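Local coordinates for particle-associated glycoside hydrolase (Acinetobacter phage Fri1, PDB 6C72), which probably cleaves the capsular polysaccharide of Acinetobacter baumannii as a phage tailspike depolymerase, opening the way for virus entry, at residues T522-V534 / A544-Y558. Sequence-based numbering, arbitrary orientation.
Sequences TNAGSKAYVELFV and AHNEVINDPLYGVKY. With ZN (zinc ion), chain J.
Leu-532 lays CD2 over the centre of the Tyr-558 ring, 3.7 Å from the ring centroid, and the same methyl touches His-545 CB. Tyr-558 chi1 of 49° puts CG between backbone N and carbonyl carbon, turning the ring against Leu-532. Val-530 CG1 comes to the same ring at CE2, and Val-530 CG2 reaches Val-556 CG1. Glu-547 OE1 takes Asn-550 ND2 from above its carboxylate plane. The Asn-550 amide pairs with Val-556 N and O, bridging the 551-555 loop. His-545 NE2 holds a zinc ion at 2.2 Å.

On the opposite face of the hairpin, Glu-531 and Asn-546 run side by side, and Asn-546 ND2 gives a bond of 3.1 Å to the anti side of Glu-531 OE1; OE2 forms a salt bridge with Lys-512 NZ. Tyr-529 O receives Ile-549 N (3.0 Å) and, weakly, Val-548 N, fitting an extra residue opposite Tyr-529, a classic beta bulge. At the far end Ala-524 CA sits over one face of the Tyr-554 ring, with Leu-553 CG on the other.

Strand 528-536 lies between 509-517 and 541-550, the latter an edge strand within this chain, and 556-561 starts a second sheet; Tyr-529 meets Phe-533 of the second subunit edge-to-face.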
loop_
_atom_site.group_PDB
_atom_site.type_symbol
_atom_site.label_atom_id
_atom_site.label_comp_id
_atom_site.label_asym_id
_atom_site.label_seq_id
_atom_site.Cartn_x
_atom_site.Cartn_y
_atom_site.Cartn_z
ATOM N N THR A 522 1.108 -13.869 -60.094
ATOM C CA THR A 522 2.377 -14.130 -60.761
ATOM C C THR A 522 2.326 -13.645 -62.212
ATOM O O THR A 522 1.364 -13.930 -62.928
ATOM C CB THR A 522 2.680 -15.629 -60.704
ATOM O OG1 THR A 522 2.683 -16.060 -59.337
ATOM C CG2 THR A 522 4.024 -15.947 -61.334
ATOM N N ASN A 523 3.347 -12.876 -62.627
ATOM C CA ASN A 523 3.545 -12.413 -64.009
ATOM C C ASN A 523 2.540 -11.359 -64.479
ATOM O O ASN A 523 2.928 -10.385 -65.130
ATOM C CB ASN A 523 3.507 -13.583 -65.002
ATOM C CG ASN A 523 4.645 -14.566 -64.801
ATOM O OD1 ASN A 523 5.712 -14.218 -64.277
ATOM N ND2 ASN A 523 4.418 -15.815 -65.208
ATOM N N ALA A 524 1.248 -11.559 -64.208
ATOM C CA ALA A 524 0.195 -10.703 -64.742
ATOM C C ALA A 524 -0.378 -9.747 -63.697
ATOM O O ALA A 524 -1.494 -9.241 -63.869
ATOM C CB ALA A 524 -0.925 -11.557 -65.347
ATOM N N GLY A 525 0.349 -9.505 -62.613
ATOM C CA GLY A 525 -0.133 -8.577 -61.619
ATOM C C GLY A 525 0.037 -7.142 -62.069
ATOM O O GLY A 525 0.660 -6.837 -63.086
ATOM N N SER A 526 -0.486 -6.235 -61.262
ATOM C CA SER A 526 -0.449 -4.832 -61.627
ATOM C C SER A 526 0.969 -4.279 -61.565
ATOM O O SER A 526 1.784 -4.700 -60.743
ATOM C CB SER A 526 -1.381 -4.047 -60.715
ATOM O OG SER A 526 -1.171 -4.405 -59.384
ATOM N N LYS A 527 1.271 -3.363 -62.477
ATOM C CA LYS A 527 2.550 -2.660 -62.488
ATOM C C LYS A 527 2.267 -1.199 -62.785
ATOM O O LYS A 527 1.908 -0.850 -63.916
ATOM C CB LYS A 527 3.529 -3.233 -63.514
ATOM C CG LYS A 527 4.234 -4.508 -63.095
ATOM C CD LYS A 527 3.568 -5.685 -63.731
ATOM C CE LYS A 527 4.221 -7.006 -63.344
ATOM N NZ LYS A 527 3.354 -8.064 -63.968
ATOM N N ALA A 528 2.465 -0.347 -61.787
ATOM C CA ALA A 528 2.181 1.065 -61.950
ATOM C C ALA A 528 2.843 1.825 -60.819
ATOM O O ALA A 528 2.983 1.313 -59.707
ATOM C CB ALA A 528 0.671 1.348 -61.954
ATOM N N TYR A 529 3.296 3.031 -61.141
ATOM C CA TYR A 529 3.678 4.026 -60.142
ATOM C C TYR A 529 3.311 5.374 -60.758
ATOM O O TYR A 529 4.023 5.884 -61.638
ATOM C CB TYR A 529 5.151 3.944 -59.766
ATOM C CG TYR A 529 5.466 4.702 -58.496
ATOM C CD1 TYR A 529 5.396 6.094 -58.462
ATOM C CD2 TYR A 529 5.884 4.036 -57.343
ATOM C CE1 TYR A 529 5.682 6.804 -57.303
ATOM C CE2 TYR A 529 6.193 4.736 -56.177
ATOM C CZ TYR A 529 6.089 6.124 -56.163
ATOM O OH TYR A 529 6.386 6.836 -55.016
ATOM N N VAL A 530 2.169 5.900 -60.345
ATOM C CA VAL A 530 1.560 7.077 -60.944
ATOM C C VAL A 530 1.371 8.116 -59.855
ATOM O O VAL A 530 0.876 7.793 -58.768
ATOM C CB VAL A 530 0.217 6.722 -61.611
ATOM C CG1 VAL A 530 -0.520 7.971 -62.065
ATOM C CG2 VAL A 530 0.452 5.770 -62.764
ATOM N N GLU A 531 1.789 9.346 -60.126
ATOM C CA GLU A 531 1.580 10.458 -59.213
ATOM C C GLU A 531 0.562 11.415 -59.819
ATOM O O GLU A 531 0.716 11.857 -60.961
ATOM C CB GLU A 531 2.900 11.168 -58.902
ATOM C CG GLU A 531 3.860 10.316 -58.076
ATOM C CD GLU A 531 5.235 10.947 -57.888
ATOM O OE1 GLU A 531 5.642 11.796 -58.717
ATOM O OE2 GLU A 531 5.907 10.616 -56.886
ATOM N N LEU A 532 -0.494 11.701 -59.066
ATOM C CA LEU A 532 -1.500 12.676 -59.450
ATOM C C LEU A 532 -1.448 13.840 -58.471
ATOM O O LEU A 532 -1.290 13.637 -57.259
ATOM C CB LEU A 532 -2.907 12.053 -59.460
ATOM C CG LEU A 532 -3.152 10.801 -60.313
ATOM C CD1 LEU A 532 -4.607 10.422 -60.292
ATOM C CD2 LEU A 532 -2.681 10.986 -61.760
ATOM N N PHE A 533 -1.613 15.057 -58.993
ATOM C CA PHE A 533 -1.443 16.289 -58.229
ATOM C C PHE A 533 -2.682 17.160 -58.376
ATOM O O PHE A 533 -3.306 17.188 -59.441
ATOM C CB PHE A 533 -0.207 17.069 -58.706
ATOM C CG PHE A 533 1.063 16.271 -58.661
ATOM C CD1 PHE A 533 1.372 15.369 -59.667
ATOM C CD2 PHE A 533 1.945 16.414 -57.598
ATOM C CE1 PHE A 533 2.541 14.633 -59.611
ATOM C CE2 PHE A 533 3.121 15.685 -57.539
ATOM C CZ PHE A 533 3.423 14.797 -58.538
ATOM N N VAL A 534 -3.073 17.821 -57.292
ATOM C CA VAL A 534 -4.226 18.715 -57.285
ATOM C C VAL A 534 -3.903 19.928 -56.425
ATOM O O VAL A 534 -3.305 19.796 -55.353
ATOM C CB VAL A 534 -5.488 18.021 -56.731
ATOM C CG1 VAL A 534 -6.716 18.858 -57.017
ATOM C CG2 VAL A 534 -5.644 16.657 -57.313
ATOM N N ALA A 544 -2.754 17.689 -62.328
ATOM C CA ALA A 544 -1.635 17.297 -63.174
ATOM C C ALA A 544 -1.291 15.858 -62.828
ATOM O O ALA A 544 -1.648 15.360 -61.758
ATOM C CB ALA A 544 -0.410 18.210 -62.989
ATOM N N HIS A 545 -0.558 15.205 -63.722
ATOM C CA HIS A 545 -0.245 13.800 -63.552
ATOM C C HIS A 545 1.216 13.579 -63.902
ATOM O O HIS A 545 1.827 14.364 -64.626
ATOM C CB HIS A 545 -1.143 12.912 -64.433
ATOM C CG HIS A 545 -0.929 13.118 -65.897
ATOM N ND1 HIS A 545 -1.705 13.973 -66.653
ATOM C CD2 HIS A 545 -0.003 12.601 -66.741
ATOM C CE1 HIS A 545 -1.272 13.965 -67.903
ATOM N NE2 HIS A 545 -0.238 13.144 -67.982
ATOM N N ASN A 546 1.767 12.491 -63.373
ATOM C CA ASN A 546 3.141 12.075 -63.652
ATOM C C ASN A 546 3.156 10.551 -63.581
ATOM O O ASN A 546 3.184 9.981 -62.485
ATOM C CB ASN A 546 4.119 12.686 -62.660
ATOM C CG ASN A 546 5.557 12.183 -62.855
ATOM O OD1 ASN A 546 6.006 11.955 -63.978
ATOM N ND2 ASN A 546 6.272 11.980 -61.744
ATOM N N GLU A 547 3.122 9.903 -64.742
ATOM C CA GLU A 547 3.149 8.444 -64.820
ATOM C C GLU A 547 4.610 8.025 -64.919
ATOM O O GLU A 547 5.208 8.057 -65.996
ATOM C CB GLU A 547 2.339 7.941 -66.008
ATOM C CG GLU A 547 0.873 8.290 -65.931
ATOM C CD GLU A 547 0.064 7.706 -67.074
ATOM O OE1 GLU A 547 0.520 6.746 -67.739
ATOM O OE2 GLU A 547 -1.026 8.249 -67.340
ATOM N N VAL A 548 5.184 7.635 -63.782
ATOM C CA VAL A 548 6.560 7.151 -63.750
ATOM C C VAL A 548 6.641 5.744 -64.323
ATOM O O VAL A 548 7.530 5.428 -65.120
ATOM C CB VAL A 548 7.087 7.205 -62.305
ATOM C CG1 VAL A 548 8.512 6.701 -62.243
ATOM C CG2 VAL A 548 6.989 8.622 -61.768
ATOM N N ILE A 549 5.726 4.877 -63.881
ATOM C CA ILE A 549 5.527 3.527 -64.389
ATOM C C ILE A 549 4.037 3.348 -64.629
ATOM O O ILE A 549 3.224 3.675 -63.758
ATOM C CB ILE A 549 6.044 2.466 -63.394
ATOM C CG1 ILE A 549 7.567 2.480 -63.307
ATOM C CG2 ILE A 549 5.486 1.070 -63.699
ATOM C CD1 ILE A 549 8.083 1.607 -62.203
ATOM N N ASN A 550 3.667 2.857 -65.806
ATOM C CA ASN A 550 2.253 2.556 -66.041
ATOM C C ASN A 550 2.201 1.546 -67.189
ATOM O O ASN A 550 2.176 1.922 -68.359
ATOM C CB ASN A 550 1.438 3.793 -66.350
ATOM C CG ASN A 550 -0.005 3.660 -65.894
ATOM O OD1 ASN A 550 -0.362 2.707 -65.199
ATOM N ND2 ASN A 550 -0.842 4.610 -66.286
ATOM N N ASP A 551 2.199 0.282 -66.831
ATOM C CA ASP A 551 2.213 -0.761 -67.839
ATOM C C ASP A 551 0.964 -0.645 -68.717
ATOM O O ASP A 551 -0.150 -0.523 -68.192
ATOM C CB ASP A 551 2.308 -2.110 -67.142
ATOM C CG ASP A 551 2.628 -3.234 -68.084
ATOM O OD1 ASP A 551 1.718 -3.671 -68.817
ATOM O OD2 ASP A 551 3.806 -3.651 -68.130
ATOM N N PRO A 552 1.104 -0.643 -70.045
ATOM C CA PRO A 552 -0.081 -0.480 -70.907
ATOM C C PRO A 552 -1.085 -1.609 -70.785
ATOM O O PRO A 552 -2.264 -1.406 -71.104
ATOM C CB PRO A 552 0.516 -0.408 -72.318
ATOM C CG PRO A 552 1.859 -1.069 -72.191
ATOM C CD PRO A 552 2.351 -0.746 -70.821
ATOM N N LEU A 553 -0.664 -2.782 -70.318
ATOM C CA LEU A 553 -1.563 -3.906 -70.107
ATOM C C LEU A 553 -1.924 -4.109 -68.638
ATOM O O LEU A 553 -3.054 -4.509 -68.339
ATOM C CB LEU A 553 -0.932 -5.187 -70.670
ATOM C CG LEU A 553 -1.752 -6.478 -70.683
ATOM C CD1 LEU A 553 -2.964 -6.365 -71.590
ATOM C CD2 LEU A 553 -0.898 -7.662 -71.109
ATOM N N TYR A 554 -1.011 -3.804 -67.708
ATOM C CA TYR A 554 -1.224 -4.084 -66.287
ATOM C C TYR A 554 -1.286 -2.827 -65.426
ATOM O O TYR A 554 -1.264 -2.933 -64.189
ATOM C CB TYR A 554 -0.113 -4.998 -65.764
ATOM C CG TYR A 554 -0.013 -6.305 -66.510
ATOM C CD1 TYR A 554 -1.150 -7.075 -66.765
ATOM C CD2 TYR A 554 1.218 -6.761 -66.980
ATOM C CE1 TYR A 554 -1.063 -8.276 -67.451
ATOM C CE2 TYR A 554 1.321 -7.953 -67.665
ATOM C CZ TYR A 554 0.174 -8.712 -67.899
ATOM O OH TYR A 554 0.279 -9.904 -68.586
ATOM N N GLY A 555 -1.377 -1.649 -66.038
ATOM C CA GLY A 555 -1.377 -0.394 -65.318
ATOM C C GLY A 555 -2.753 0.036 -64.849
ATOM O O GLY A 555 -3.681 -0.768 -64.711
ATOM N N VAL A 556 -2.885 1.340 -64.627
ATOM C CA VAL A 556 -4.064 1.928 -64.007
ATOM C C VAL A 556 -4.550 3.074 -64.881
ATOM O O VAL A 556 -3.764 3.711 -65.589
ATOM C CB VAL A 556 -3.766 2.429 -62.566
ATOM C CG1 VAL A 556 -2.809 3.607 -62.589
ATOM C CG2 VAL A 556 -5.052 2.785 -61.823
ATOM N N LYS A 557 -5.855 3.307 -64.854
ATOM C CA LYS A 557 -6.489 4.434 -65.525
ATOM C C LYS A 557 -7.102 5.344 -64.472
ATOM O O LYS A 557 -7.600 4.871 -63.447
ATOM C CB LYS A 557 -7.554 3.957 -66.525
ATOM C CG LYS A 557 -6.968 3.211 -67.708
ATOM C CD LYS A 557 -7.881 2.097 -68.244
ATOM C CE LYS A 557 -9.118 2.599 -68.984
ATOM N NZ LYS A 557 -9.749 1.508 -69.844
ATOM N N TYR A 558 -7.024 6.647 -64.700
ATOM C CA TYR A 558 -7.518 7.614 -63.736
ATOM C C TYR A 558 -8.294 8.696 -64.463
ATOM O O TYR A 558 -8.037 8.985 -65.629
ATOM C CB TYR A 558 -6.371 8.228 -62.921
ATOM C CG TYR A 558 -5.240 8.719 -63.780
ATOM C CD1 TYR A 558 -5.243 10.010 -64.288
ATOM C CD2 TYR A 558 -4.171 7.888 -64.092
ATOM C CE1 TYR A 558 -4.221 10.462 -65.073
ATOM C CE2 TYR A 558 -3.139 8.339 -64.879
ATOM C CZ TYR A 558 -3.181 9.623 -65.370
ATOM O OH TYR A 558 -2.169 10.080 -66.160
HETATM ZN ZN ZN J . 1.104 12.204 -69.518
HETATM O O HOH W 1 2.796 -11.833 -68.002
#